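Local coordinates for ribosomal protein S2-related protein (PDB 2JH3) that binds a 4Fe-4S iron-sulfur cluster and, with its chelatase-like fold, is probably related to enzymes that insert iron into sirohydrochlorin, at residues Q25-L30 / D42-G47; D320-V325 / R331-R336. All coordinates share one frame; numbering follows the deposited sequence.

In the fold
Contact 1 (25-30 with 42-47) and contact 2 (320-325 with 331-336) are each built from a helix packed on a strand. They lie in different parts of the chain: contact 1 in a CbiX-type chelatase region, contact 2 in the DR2241 stabilising region. Their centres are about 19 Å apart. Even so, the two meet at one point. Glu46 OE2 of contact 1 lies 3.7 Å from Arg331 NH2 of contact 2, a long, weak ion pair between the two regions. A salt bridge from Glu43 to Arg365 is a firmer tie. Both contacts lie away from the 4Fe-4S site, whose cluster is bound by Cys422, Cys425, Cys450 and Cys454. No other protein chain of the assembly touches either of them.

Contact 1 of 2, residues Q25-L30 / D42-G47; sequences QVAEAL and DEVLEG
Ala27 faces Val44 where helix 18-35 packs on strand 43-48. Val44 CG1 sits 4.0 Å from both Ala27 CA and Ala27 CB, so the methyl rests on the helix backbone as well as on the small side chain. The CA atoms of Ala27 and Val44 are 6.2 Å apart. A valine can come this close because alanine adds just one methyl to the helix surface. The torsion of Val44 divides its two methyls between two helix residues. CG1 stands anti to the backbone N (chi1 -176°) and meets Ala27. CG2 stands beside the backbone N and approaches Leu30, with Val44 CG2 4.3 Å from Leu30 CB. Leu30 meets Val44 with the root of its side chain; the side chain also touches helix 253-262 and Leu6.

This is the helix-to-second-strand step of a beta-alpha-beta unit, strand 5-10, helix 18-35 and strand 43-48, in the chelatase-type fold. The two short segments run nearly antiparallel, with 170° between their directions, and their axes come within 8.3 Å. Strand 43-48 is the outermost strand of its sheet within this chain, next to strand 5-10.

Glu46 meets the helix from farther along the strand. Its CG lies beside the backbone N (chi1 -63°), and the extended chain beyond it carries the carboxylate over to Ala27. Glu46 OE2 comes 3.7 Å from Ala27 CB, and Glu46 CG lies 4.0 Å from the same methyl. These are packing contacts, and the polar end is held by other residues. Glu46 OE1 is hydrogen-bonded to Tyr48 OH, while Glu46 OE2 forms a salt bridge with Arg31 NH2. Arg31 NH2 also hydrogen-bonds Val44 O, so one guanidinium nitrogen ties the helix to both strand residues.

Contact 2 of 2, residues D320-V325 / R331-R336; sequences DLQTVV and RDLTAR
Apolar packing joins Val324 to Leu333. Val324 CG1 lies 3.6 Å from Leu333 CD2, and the two side chains pass each other in opposite directions. CG1 of Val324 stands anti to the carbonyl carbon, beside the backbone N (chi1 -72°), which turns this methyl to the leucine.

The second kind of contact is van der Waals packing of a polar group. Gln322 stretches its chain out fully, and its amide end lies against both methyls of Leu333. Gln322 NE2 is 3.7 Å from Leu333 CD1, and Gln322 CD is 3.8 Å from Leu333 CD2. No hydrogen bond crosses between the segments. Leu333 thus serves two strand residues, CD2 touching both and CD1 meeting the amide. With an alanine in place of Leu333, Val324 CG1 and the Gln322 amide would probably lose their common apolar partner, opening a gap between strand and helix.

A salt bridge lies within 331-336. Arg331 NH1 donates a hydrogen bond to Asp332 OD1 at 2.6 Å, as part of this salt bridge. The oxygen is met on its syn side, 31° out of the carboxylate plane, while it lies in the guanidinium plane.

In the fold, strand 322-324 and helix 327-333 are the first two elements of a beta-alpha-beta unit that closes with strand 355-359. Strand 322-324 is an edge strand of its sheet within this chain and is backbone hydrogen-bonded to Arg356 and Val358. Leu333 also touches Trp355 on that neighbouring strand, and Arg331 packs on Leu370 of helix 361-371.

Contact 1 of 2, residues Q25-L30 / D42-G47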
# COMPACT_ATOMS: atom_id res chain seq x y z
N GLN A 25 17.92 7.49 20.54
CA GLN A 25 19.26 7.25 21.08
C GLN A 25 19.29 7.64 22.57
O GLN A 25 19.79 6.87 23.38
CB GLN A 25 20.34 7.96 20.21
CG GLN A 25 20.92 7.21 18.98
OE1 GLN A 25 22.46 8.84 18.17
NE2 GLN A 25 21.21 8.07 16.60
N VAL A 26 18.76 8.83 22.92
CA VAL A 26 18.77 9.27 24.28
C VAL A 26 17.91 8.35 25.14
O VAL A 26 18.32 7.94 26.23
CB VAL A 26 18.30 10.74 24.47
CG1 VAL A 26 18.29 11.10 25.97
CG2 VAL A 26 19.20 11.68 23.78
N ALA A 27 16.69 8.05 24.65
CA ALA A 27 15.74 7.20 25.40
C ALA A 27 16.34 5.86 25.74
O ALA A 27 16.33 5.41 26.87
CB ALA A 27 14.45 7.02 24.61
N GLU A 28 16.93 5.24 24.75
CA GLU A 28 17.57 3.96 24.94
C GLU A 28 18.76 4.05 25.93
O GLU A 28 18.90 3.19 26.77
CB GLU A 28 17.96 3.31 23.59
CG GLU A 28 18.56 1.87 23.84
CD GLU A 28 18.99 1.10 22.61
OE1 GLU A 28 19.46 -0.05 22.79
OE2 GLU A 28 18.87 1.62 21.48
N ALA A 29 19.58 5.12 25.88
CA ALA A 29 20.71 5.25 26.80
C ALA A 29 20.25 5.33 28.28
O ALA A 29 20.86 4.76 29.18
CB ALA A 29 21.51 6.50 26.45
N LEU A 30 19.17 6.07 28.49
CA LEU A 30 18.62 6.33 29.78
C LEU A 30 17.90 5.09 30.32
O LEU A 30 17.92 4.83 31.54
CB LEU A 30 17.68 7.54 29.69
CG LEU A 30 18.28 8.92 29.53
CD1 LEU A 30 17.22 10.02 29.54
CD2 LEU A 30 19.27 9.15 30.61
N ASP A 42 11.11 5.39 36.51
CA ASP A 42 10.83 3.95 36.38
C ASP A 42 10.54 3.45 34.96
O ASP A 42 10.45 2.23 34.77
CB ASP A 42 9.67 3.60 37.30
CG ASP A 42 9.99 4.00 38.74
OD1 ASP A 42 10.73 3.22 39.35
OD2 ASP A 42 9.62 5.15 39.13
N GLU A 43 10.41 4.38 34.01
CA GLU A 43 10.27 4.10 32.61
C GLU A 43 10.64 5.36 31.81
O GLU A 43 10.60 6.49 32.35
CB GLU A 43 8.83 3.65 32.27
CG GLU A 43 7.82 4.78 32.15
CD GLU A 43 6.47 4.29 31.76
OE1 GLU A 43 6.38 3.17 31.22
OE2 GLU A 43 5.50 5.02 32.00
N VAL A 44 11.01 5.13 30.54
CA VAL A 44 11.33 6.19 29.58
C VAL A 44 10.57 5.89 28.29
O VAL A 44 10.68 4.78 27.71
CB VAL A 44 12.84 6.31 29.33
CG1 VAL A 44 13.16 7.45 28.41
CG2 VAL A 44 13.61 6.45 30.65
N LEU A 45 9.72 6.81 27.92
CA LEU A 45 8.89 6.67 26.75
C LEU A 45 9.23 7.75 25.72
O LEU A 45 9.92 8.77 26.03
CB LEU A 45 7.42 6.73 27.18
CG LEU A 45 6.97 5.57 28.12
CD1 LEU A 45 5.50 5.70 28.39
CD2 LEU A 45 7.22 4.15 27.62
N GLU A 46 8.71 7.55 24.50
CA GLU A 46 8.94 8.46 23.38
C GLU A 46 7.65 8.97 22.83
O GLU A 46 6.62 8.26 22.80
CB GLU A 46 9.66 7.74 22.26
CG GLU A 46 11.00 7.28 22.66
CD GLU A 46 11.51 6.12 21.78
OE1 GLU A 46 11.23 6.16 20.57
OE2 GLU A 46 12.22 5.25 22.28
N GLY A 47 7.66 10.21 22.38
CA GLY A 47 6.59 10.70 21.55
C GLY A 47 7.09 11.64 20.46
O GLY A 47 8.18 12.23 20.57

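Contact 2 of 2, residues D320-V325 / R331-R336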
# COMPACT_ATOMS: atom_id res chain seq x y z
N ASP A 320 15.68 -18.94 9.19
CA ASP A 320 15.45 -18.14 7.99
C ASP A 320 15.05 -16.70 8.44
O ASP A 320 14.90 -15.81 7.62
CB ASP A 320 14.36 -18.88 7.16
CG ASP A 320 14.30 -18.48 5.64
OD1 ASP A 320 15.32 -18.01 5.06
OD2 ASP A 320 13.20 -18.66 5.01
N LEU A 321 14.86 -16.49 9.75
CA LEU A 321 14.48 -15.18 10.27
C LEU A 321 15.62 -14.46 10.99
O LEU A 321 16.41 -15.11 11.62
CB LEU A 321 13.29 -15.35 11.20
CG LEU A 321 12.05 -15.97 10.54
CD1 LEU A 321 11.02 -16.27 11.59
CD2 LEU A 321 11.51 -15.05 9.45
N GLN A 322 15.66 -13.12 10.94
CA GLN A 322 16.62 -12.35 11.73
C GLN A 322 16.04 -12.22 13.14
O GLN A 322 14.93 -11.78 13.32
CB GLN A 322 16.89 -10.99 11.09
CG GLN A 322 17.74 -10.10 11.95
CD GLN A 322 18.05 -8.75 11.34
OE1 GLN A 322 17.68 -8.47 10.18
NE2 GLN A 322 18.77 -7.93 12.09
N THR A 323 16.78 -12.64 14.14
CA THR A 323 16.34 -12.61 15.55
C THR A 323 16.81 -11.39 16.23
O THR A 323 18.03 -11.07 16.17
CB THR A 323 16.91 -13.82 16.34
OG1 THR A 323 16.38 -15.00 15.79
CG2 THR A 323 16.49 -13.82 17.83
N VAL A 324 15.92 -10.74 16.97
CA VAL A 324 16.29 -9.70 17.91
C VAL A 324 15.75 -10.01 19.25
O VAL A 324 14.77 -10.81 19.39
CB VAL A 324 15.73 -8.35 17.50
CG1 VAL A 324 16.49 -7.79 16.27
CG2 VAL A 324 14.25 -8.40 17.25
N VAL A 325 16.33 -9.37 20.26
CA VAL A 325 16.00 -9.78 21.62
C VAL A 325 15.72 -8.58 22.51
O VAL A 325 15.67 -8.73 23.72
CB VAL A 325 17.14 -10.70 22.21
CG1 VAL A 325 17.28 -11.98 21.42
CG2 VAL A 325 18.46 -9.92 22.30
N ARG A 331 11.75 -2.56 17.24
CA ARG A 331 11.37 -1.23 16.74
C ARG A 331 12.15 -0.79 15.46
O ARG A 331 11.56 -0.47 14.39
CB ARG A 331 11.45 -0.20 17.89
CG ARG A 331 11.15 1.26 17.45
CD ARG A 331 12.46 2.07 17.25
NE ARG A 331 12.89 2.56 18.59
CZ ARG A 331 14.09 2.44 19.13
NH1 ARG A 331 15.12 1.94 18.49
NH2 ARG A 331 14.27 2.88 20.33
N ASP A 332 13.47 -0.95 15.51
CA ASP A 332 14.31 -0.68 14.34
C ASP A 332 13.94 -1.59 13.15
O ASP A 332 13.88 -1.16 12.03
CB ASP A 332 15.78 -0.99 14.65
CG ASP A 332 16.41 -0.07 15.69
OD1 ASP A 332 15.78 0.89 16.15
OD2 ASP A 332 17.59 -0.31 16.03
N LEU A 333 13.73 -2.88 13.38
CA LEU A 333 13.45 -3.77 12.28
C LEU A 333 12.07 -3.57 11.62
O LEU A 333 11.86 -3.94 10.44
CB LEU A 333 13.61 -5.23 12.69
CG LEU A 333 14.76 -6.08 12.11
CD1 LEU A 333 16.10 -5.31 11.90
CD2 LEU A 333 14.95 -7.34 13.00
N THR A 334 11.16 -2.97 12.33
CA THR A 334 9.79 -2.72 11.85
C THR A 334 9.55 -1.25 11.49
O THR A 334 8.42 -0.83 11.16
CB THR A 334 8.79 -3.18 12.92
OG1 THR A 334 9.02 -2.52 14.17
CG2 THR A 334 8.86 -4.70 13.14
N ALA A 335 10.63 -0.45 11.54
CA ALA A 335 10.54 0.96 11.25
C ALA A 335 10.33 1.27 9.75
O ALA A 335 9.81 2.35 9.40
CB ALA A 335 11.79 1.72 11.81
N ARG A 336 10.71 0.36 8.87
CA ARG A 336 10.55 0.57 7.44
C ARG A 336 9.83 -0.62 6.83
O ARG A 336 9.92 -1.75 7.36
CB ARG A 336 11.94 0.73 6.78
CG ARG A 336 12.69 1.98 7.27
CD ARG A 336 14.17 2.09 6.74
NE ARG A 336 14.70 3.43 7.14
CZ ARG A 336 14.47 4.61 6.52
NH1 ARG A 336 13.70 4.73 5.42
NH2 ARG A 336 14.96 5.73 7.02